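Local coordinates for protein alpha-galactosidase (Lactobacillus brevis, PDB 3MI6) that probably hydrolyses terminal, non-reducing alpha-D-galactose residues in alpha-D-galactosides, as a member of glycosyl hydrolase family 36, at residues M223-Q228 and R533-M538; W478-Y483 and S526-G531. All coordinates share one frame; numbering follows the deposited sequence.

In the fold
Both interactions are buried, and their centres lie about 9 Å apart. Along the chain, 223-228 comes first, then 478-483, 526-531 and 533-538. Interaction 2 joins the loops that follow barrel strands 475-478 and 523-526. In interaction 1 the segment 533-538, which begins two residues beyond 526-531, meets a loop between strands 214-219 and 233-236 of the N-terminal beta domain. H227 links the two contacts: its ring probably hydrogen-bonds to Y483 OH and to the backbone O of S529. R533 of interaction 1 also packs on M480 of interaction 2. Together they join the N-terminal domain to the barrel mouth, beside the predicted nucleophile D479.

Interaction 1: residues M223-Q228 and R533-M538; sequences MASSHQ and RFDLGM
S225 and D535 make the polar link between 223-228 and 533-538. The hydroxyl S225 OG donates to D535 OD2; the two atoms are modelled 2.4 Å apart, a length that is doubtful at 2.7 Å resolution. S225 OG also touches R533 CA, at 3.5 Å. Next to this bond is an apolar touch: A224 CB meets the aliphatic part of R533, 3.6 Å from CG. The R533 chain bends at chi2 and chi3. This carries its guanidinium past A224 to E416, with which NH2 forms a salt bridge.

The other carboxylate oxygen of D535 holds the aspartate in place. D535 is the N-cap of helix 536-539, and its OD1 accepts from M538 N at 3.1 Å. M538 N approaches OD1 almost end-on to its C-O bond. S255 OG also bonds to OD1, and the backbones of S255 and S225 are hydrogen-bonded to each other. The two oxygens of D535 therefore split their work, one for the helix start and S255, the other for S225. The contact thus sets the loop between strands 214-219 and 233-236 against the start of helix 536-539, while M223 reaches over to helix 500-518.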
HETATM    1  N   MSE D 223      -7.195  18.799  30.405  1.00 33.90           N
HETATM    2  CA  MSE D 223      -6.366  19.029  31.604  1.00 38.90           C
HETATM    3  C   MSE D 223      -5.600  17.779  32.088  1.00 36.91           C
HETATM    4  O   MSE D 223      -5.333  17.612  33.292  1.00 37.56           O
HETATM    5  CB  MSE D 223      -7.196  19.575  32.758  1.00 39.19           C
HETATM    6  CG  MSE D 223      -7.481  21.061  32.748  1.00 44.81           C
HETATM    7 SE   MSE D 223      -8.497  21.508  34.397  1.00 67.83          SE
HETATM    8  CE  MSE D 223      -8.726  23.408  34.064  1.00 51.49           C
ATOM      9  N   ALA D 224      -5.275  16.911  31.139  1.00 32.90           N
ATOM     10  CA  ALA D 224      -4.406  15.768  31.359  1.00 34.75           C
ATOM     11  C   ALA D 224      -3.933  15.372  29.981  1.00 35.23           C
ATOM     12  O   ALA D 224      -4.634  15.625  28.995  1.00 33.25           O
ATOM     13  CB  ALA D 224      -5.162  14.630  31.985  1.00 33.36           C
ATOM     14  N   SER D 225      -2.737  14.797  29.893  1.00 34.33           N
ATOM     15  CA  SER D 225      -2.371  14.077  28.686  1.00 35.46           C
ATOM     16  C   SER D 225      -3.444  13.025  28.742  1.00 37.08           C
ATOM     17  O   SER D 225      -3.812  12.600  29.829  1.00 39.89           O
ATOM     18  CB  SER D 225      -0.996  13.449  28.859  1.00 36.76           C
ATOM     19  OG  SER D 225      -0.914  12.786  30.116  1.00 38.75           O
ATOM     20  N   SER D 226      -4.007  12.604  27.631  1.00 35.60           N
ATOM     21  CA  SER D 226      -5.209  11.787  27.803  1.00 35.90           C
ATOM     22  C   SER D 226      -5.015  10.252  27.826  1.00 32.18           C
ATOM     23  O   SER D 226      -3.905   9.749  27.745  1.00 32.02           O
ATOM     24  CB  SER D 226      -6.240  12.194  26.748  1.00 37.44           C
ATOM     25  OG  SER D 226      -5.615  12.384  25.489  1.00 35.97           O
ATOM     26  N   HIS D 227      -6.117   9.529  27.991  1.00 31.92           N
ATOM     27  CA  HIS D 227      -6.212   8.153  27.522  1.00 32.57           C
ATOM     28  C   HIS D 227      -6.132   8.193  25.990  1.00 31.86           C
ATOM     29  O   HIS D 227      -5.573   7.314  25.366  1.00 30.13           O
ATOM     30  CB  HIS D 227      -7.563   7.508  27.909  1.00 33.35           C
ATOM     31  CG  HIS D 227      -7.758   7.304  29.384  1.00 35.32           C
ATOM     32  ND1 HIS D 227      -8.434   8.209  30.180  1.00 35.85           N
ATOM     33  CD2 HIS D 227      -7.377   6.294  30.206  1.00 34.25           C
ATOM     34  CE1 HIS D 227      -8.450   7.772  31.427  1.00 36.28           C
ATOM     35  NE2 HIS D 227      -7.816   6.611  31.469  1.00 35.83           N
ATOM     36  N   GLN D 228      -6.682   9.246  25.398  1.00 31.09           N
ATOM     37  CA  GLN D 228      -6.939   9.289  23.968  1.00 29.63           C
ATOM     38  C   GLN D 228      -5.692   9.442  23.111  1.00 30.09           C
ATOM     39  O   GLN D 228      -5.548   8.758  22.105  1.00 31.66           O
ATOM     40  CB  GLN D 228      -7.928  10.413  23.660  1.00 31.53           C
ATOM     41  CG  GLN D 228      -9.353  10.170  24.193  1.00 31.25           C
ATOM     42  CD  GLN D 228      -9.424  10.137  25.708  1.00 32.70           C
ATOM     43  OE1 GLN D 228     -10.204   9.372  26.292  1.00 32.98           O
ATOM     44  NE2 GLN D 228      -8.606  10.955  26.357  1.00 30.77           N
ATOM     45  N   ARG D 533      -3.074   9.522  32.392  1.00 39.01           N
ATOM     46  CA  ARG D 533      -2.050  10.548  32.577  1.00 38.57           C
ATOM     47  C   ARG D 533      -0.657   9.972  32.430  1.00 36.70           C
ATOM     48  O   ARG D 533       0.296  10.511  32.957  1.00 39.46           O
ATOM     49  CB  ARG D 533      -2.193  11.232  33.934  1.00 39.76           C
ATOM     50  CG  ARG D 533      -2.974  12.514  33.881  1.00 37.67           C
ATOM     51  CD  ARG D 533      -2.359  13.541  34.784  1.00 39.72           C
ATOM     52  NE  ARG D 533      -2.507  13.213  36.205  1.00 44.81           N
ATOM     53  CZ  ARG D 533      -3.329  13.842  37.043  1.00 42.57           C
ATOM     54  NH1 ARG D 533      -4.105  14.836  36.606  1.00 39.64           N
ATOM     55  NH2 ARG D 533      -3.376  13.469  38.314  1.00 39.26           N
ATOM     56  N   PHE D 534      -0.549   8.883  31.688  1.00 35.38           N
ATOM     57  CA  PHE D 534       0.693   8.148  31.599  1.00 36.00           C
ATOM     58  C   PHE D 534       1.770   8.964  30.883  1.00 36.14           C
ATOM     59  O   PHE D 534       1.950   8.817  29.662  1.00 34.41           O
ATOM     60  CB  PHE D 534       0.437   6.848  30.837  1.00 36.05           C
ATOM     61  CG  PHE D 534       1.495   5.815  31.039  1.00 32.28           C
ATOM     62  CD1 PHE D 534       2.664   5.869  30.329  1.00 28.73           C
ATOM     63  CD2 PHE D 534       1.306   4.792  31.955  1.00 32.91           C
ATOM     64  CE1 PHE D 534       3.630   4.926  30.526  1.00 32.63           C
ATOM     65  CE2 PHE D 534       2.263   3.838  32.165  1.00 32.56           C
ATOM     66  CZ  PHE D 534       3.432   3.898  31.448  1.00 35.76           C
ATOM     67  N   ASP D 535       2.493   9.805  31.624  1.00 31.63           N
ATOM     68  CA  ASP D 535       3.434  10.715  30.984  1.00 31.31           C
ATOM     69  C   ASP D 535       4.666  11.086  31.808  1.00 31.35           C
ATOM     70  O   ASP D 535       4.712  10.887  33.001  1.00 31.30           O
ATOM     71  CB  ASP D 535       2.710  11.970  30.524  1.00 33.65           C
ATOM     72  CG  ASP D 535       2.111  12.747  31.670  1.00 36.81           C
ATOM     73  OD1 ASP D 535       2.725  12.788  32.765  1.00 36.35           O
ATOM     74  OD2 ASP D 535       1.024  13.329  31.464  1.00 37.75           O
ATOM     75  N   LEU D 536       5.673  11.637  31.141  1.00 32.96           N
ATOM     76  CA  LEU D 536       6.945  11.933  31.787  1.00 32.73           C
ATOM     77  C   LEU D 536       6.744  12.877  32.975  1.00 35.79           C
ATOM     78  O   LEU D 536       7.494  12.840  33.948  1.00 36.02           O
ATOM     79  CB  LEU D 536       7.966  12.486  30.777  1.00 28.99           C
ATOM     80  CG  LEU D 536       8.326  11.588  29.566  1.00 30.33           C
ATOM     81  CD1 LEU D 536       9.086  12.363  28.524  1.00 29.12           C
ATOM     82  CD2 LEU D 536       9.099  10.340  29.935  1.00 26.85           C
ATOM     83  N   GLY D 537       5.703  13.697  32.907  1.00 35.76           N
ATOM     84  CA  GLY D 537       5.462  14.666  33.951  1.00 34.28           C
ATOM     85  C   GLY D 537       5.273  13.985  35.286  1.00 35.91           C
ATOM     86  O   GLY D 537       5.720  14.483  36.314  1.00 38.13           O
HETATM   87  N   MSE D 538       4.601  12.843  35.274  1.00 34.68           N
HETATM   88  CA  MSE D 538       4.294  12.146  36.510  1.00 34.57           C
HETATM   89  C   MSE D 538       5.411  11.210  36.958  1.00 36.81           C
HETATM   90  O   MSE D 538       5.542  10.951  38.151  1.00 35.49           O
HETATM   91  CB  MSE D 538       3.001  11.366  36.351  1.00 34.46           C
HETATM   92  CG  MSE D 538       1.855  12.214  35.884  1.00 37.44           C
HETATM   93 SE   MSE D 538       1.022  13.191  37.370  1.00 62.35          SE
HETATM   94  CE  MSE D 538       0.429  11.670  38.441  1.00 41.77           C
TER

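Interaction 2: residues W478-Y483 and S526-G531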
ATOM      1  N   TRP D 478      -2.372   7.079  43.694  1.00 39.76           N
ATOM      2  CA  TRP D 478      -2.986   8.388  43.521  1.00 39.81           C
ATOM      3  C   TRP D 478      -3.742   8.421  42.191  1.00 41.13           C
ATOM      4  O   TRP D 478      -3.159   8.608  41.116  1.00 39.36           O
ATOM      5  CB  TRP D 478      -1.895   9.459  43.583  1.00 38.91           C
ATOM      6  CG  TRP D 478      -2.299  10.863  43.242  1.00 42.13           C
ATOM      7  CD1 TRP D 478      -3.333  11.256  42.451  1.00 42.13           C
ATOM      8  CD2 TRP D 478      -1.635  12.062  43.656  1.00 43.91           C
ATOM      9  NE1 TRP D 478      -3.363  12.629  42.350  1.00 40.37           N
ATOM     10  CE2 TRP D 478      -2.329  13.148  43.077  1.00 41.81           C
ATOM     11  CE3 TRP D 478      -0.517  12.323  44.459  1.00 41.49           C
ATOM     12  CZ2 TRP D 478      -1.948  14.471  43.276  1.00 41.63           C
ATOM     13  CZ3 TRP D 478      -0.136  13.642  44.654  1.00 42.86           C
ATOM     14  CH2 TRP D 478      -0.850  14.700  44.067  1.00 42.93           C
ATOM     15  N   ASP D 479      -5.052   8.237  42.285  1.00 41.76           N
ATOM     16  CA  ASP D 479      -5.903   8.055  41.122  1.00 39.33           C
ATOM     17  C   ASP D 479      -6.534   9.386  40.693  1.00 39.69           C
ATOM     18  O   ASP D 479      -6.332  10.410  41.338  1.00 40.39           O
ATOM     19  CB  ASP D 479      -6.974   7.028  41.469  1.00 40.31           C
ATOM     20  CG  ASP D 479      -7.552   6.354  40.255  1.00 43.62           C
ATOM     21  OD1 ASP D 479      -7.348   6.866  39.129  1.00 40.52           O
ATOM     22  OD2 ASP D 479      -8.213   5.302  40.435  1.00 47.19           O
HETATM   23  N   MSE D 480      -7.296   9.366  39.603  1.00 40.21           N
HETATM   24  CA  MSE D 480      -7.894  10.571  39.027  1.00 40.18           C
HETATM   25  C   MSE D 480      -8.870  10.147  37.922  1.00 40.88           C
HETATM   26  O   MSE D 480      -8.448   9.840  36.802  1.00 40.86           O
HETATM   27  CB  MSE D 480      -6.798  11.491  38.478  1.00 39.26           C
HETATM   28  CG  MSE D 480      -7.224  12.936  38.290  1.00 42.11           C
HETATM   29 SE   MSE D 480      -8.180  13.295  36.617  1.00 74.91          SE
HETATM   30  CE  MSE D 480      -6.705  13.240  35.323  1.00 37.55           C
ATOM     31  N   ASN D 481     -10.168  10.149  38.240  1.00 38.79           N
ATOM     32  CA  ASN D 481     -11.164   9.391  37.483  1.00 37.59           C
ATOM     33  C   ASN D 481     -12.224  10.139  36.661  1.00 41.21           C
ATOM     34  O   ASN D 481     -13.190   9.532  36.210  1.00 42.65           O
ATOM     35  CB  ASN D 481     -11.878   8.409  38.415  1.00 39.74           C
ATOM     36  CG  ASN D 481     -11.011   7.227  38.789  1.00 43.92           C
ATOM     37  OD1 ASN D 481     -10.840   6.906  39.974  1.00 47.71           O
ATOM     38  ND2 ASN D 481     -10.444   6.576  37.781  1.00 42.74           N
ATOM     39  N   ARG D 482     -12.073  11.438  36.460  1.00 38.83           N
ATOM     40  CA  ARG D 482     -12.924  12.105  35.486  1.00 37.39           C
ATOM     41  C   ARG D 482     -12.202  13.259  34.815  1.00 37.99           C
ATOM     42  O   ARG D 482     -11.134  13.656  35.252  1.00 40.27           O
ATOM     43  CB  ARG D 482     -14.209  12.610  36.123  1.00 41.64           C
ATOM     44  CG  ARG D 482     -14.013  13.788  37.035  1.00 39.65           C
ATOM     45  CD  ARG D 482     -15.268  14.557  37.160  1.00 39.00           C
ATOM     46  NE  ARG D 482     -15.494  15.411  36.003  1.00 38.64           N
ATOM     47  CZ  ARG D 482     -16.583  16.158  35.843  1.00 40.82           C
ATOM     48  NH1 ARG D 482     -17.536  16.137  36.767  1.00 42.83           N
ATOM     49  NH2 ARG D 482     -16.732  16.922  34.768  1.00 40.94           N
ATOM     50  N   TYR D 483     -12.787  13.786  33.749  1.00 37.04           N
ATOM     51  CA  TYR D 483     -12.223  14.947  33.063  1.00 41.15           C
ATOM     52  C   TYR D 483     -12.984  16.229  33.436  1.00 38.10           C
ATOM     53  O   TYR D 483     -14.207  16.232  33.486  1.00 36.67           O
ATOM     54  CB  TYR D 483     -12.186  14.730  31.540  1.00 34.12           C
ATOM     55  CG  TYR D 483     -11.222  13.646  31.122  1.00 38.74           C
ATOM     56  CD1 TYR D 483      -9.885  13.701  31.505  1.00 36.23           C
ATOM     57  CD2 TYR D 483     -11.642  12.562  30.334  1.00 38.82           C
ATOM     58  CE1 TYR D 483      -8.988  12.710  31.125  1.00 36.81           C
ATOM     59  CE2 TYR D 483     -10.757  11.570  29.949  1.00 36.05           C
ATOM     60  CZ  TYR D 483      -9.423  11.646  30.349  1.00 38.94           C
ATOM     61  OH  TYR D 483      -8.513  10.661  29.980  1.00 38.28           O
ATOM     62  N   SER D 526       1.303   6.452  40.156  1.00 36.70           N
ATOM     63  CA  SER D 526       0.392   7.386  39.509  1.00 35.04           C
ATOM     64  C   SER D 526      -0.774   6.632  38.844  1.00 38.25           C
ATOM     65  O   SER D 526      -0.630   5.471  38.434  1.00 38.72           O
ATOM     66  CB  SER D 526       1.169   8.227  38.501  1.00 31.32           C
ATOM     67  OG  SER D 526       0.577   8.146  37.233  1.00 32.71           O
ATOM     68  N   CYS D 527      -1.940   7.266  38.764  1.00 36.96           N
ATOM     69  CA  CYS D 527      -3.096   6.601  38.176  1.00 37.07           C
ATOM     70  C   CYS D 527      -4.072   7.617  37.625  1.00 37.62           C
ATOM     71  O   CYS D 527      -4.136   8.734  38.110  1.00 37.58           O
ATOM     72  CB  CYS D 527      -3.785   5.723  39.222  1.00 39.62           C
ATOM     73  SG  CYS D 527      -5.079   4.638  38.578  1.00 44.74           S
ATOM     74  N   ALA D 528      -4.817   7.227  36.598  1.00 37.10           N
ATOM     75  CA  ALA D 528      -5.875   8.065  36.033  1.00 36.86           C
ATOM     76  C   ALA D 528      -6.845   7.185  35.262  1.00 38.01           C
ATOM     77  O   ALA D 528      -6.832   7.179  34.028  1.00 34.91           O
ATOM     78  CB  ALA D 528      -5.303   9.145  35.126  1.00 33.34           C
ATOM     79  N   SER D 529      -7.684   6.444  35.995  1.00 37.67           N
ATOM     80  CA  SER D 529      -8.580   5.470  35.386  1.00 36.87           C
ATOM     81  C   SER D 529      -7.743   4.520  34.537  1.00 37.55           C
ATOM     82  O   SER D 529      -8.129   4.148  33.426  1.00 36.43           O
ATOM     83  CB  SER D 529      -9.619   6.167  34.499  1.00 35.90           C
ATOM     84  OG  SER D 529     -10.694   6.675  35.255  1.00 37.68           O
ATOM     85  N   GLY D 530      -6.589   4.125  35.059  1.00 39.41           N
ATOM     86  CA  GLY D 530      -5.609   3.424  34.252  1.00 35.99           C
ATOM     87  C   GLY D 530      -4.648   4.444  33.699  1.00 35.57           C
ATOM     88  O   GLY D 530      -4.120   5.252  34.457  1.00 38.69           O
ATOM     89  N   GLY D 531      -4.437   4.447  32.389  1.00 35.07           N
ATOM     90  CA  GLY D 531      -3.367   5.250  31.812  1.00 36.57           C
ATOM     91  C   GLY D 531      -3.726   6.609  31.229  1.00 35.65           C
ATOM     92  O   GLY D 531      -3.185   7.007  30.206  1.00 34.39           O
TER
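W478 and S526 pair as a parallel beta bridge, their CA atoms 5.3 Å apart, with both side chains on one face of the sheet. W478 O lies 3.0 Å from C527 N. The indole of W478 stacks on Y512, and its NE1 bonds to E416.

D479, the predicted nucleophile, follows. With chi1 at -157° the side chain swings away from its own N and lays the carboxylate alongside C527. C527 SG lies 3.2 Å from D479 OD1. The same oxygen accepts S529 N on its syn lone pair at 3.2 Å, in a nearly straight bond (170°). The adjoining M480 N-H is also modelled on it, on the anti side and 32° out of the carboxylate plane, at a doubtfully short distance. OD2 accepts from W412 NE1. The bonds from S529 and W412, one to each oxygen, thus limit rotation of the carboxylate.

At M480 the backbone makes the closer touch: its O accepts a CA-H...O contact from A528 CA at 3.2 Å. Its methyl CE is a looser apolar neighbour of A528 CB. The N481 side chain lies against S529. R482 and Y483 then lead away from the contact.

W478 to N481 and C527 are predicted to bind substrate. A predicted nucleophile just past the C-terminal end of a barrel strand fits the active-site end of a TIM barrel, as in family 36 glycosidases.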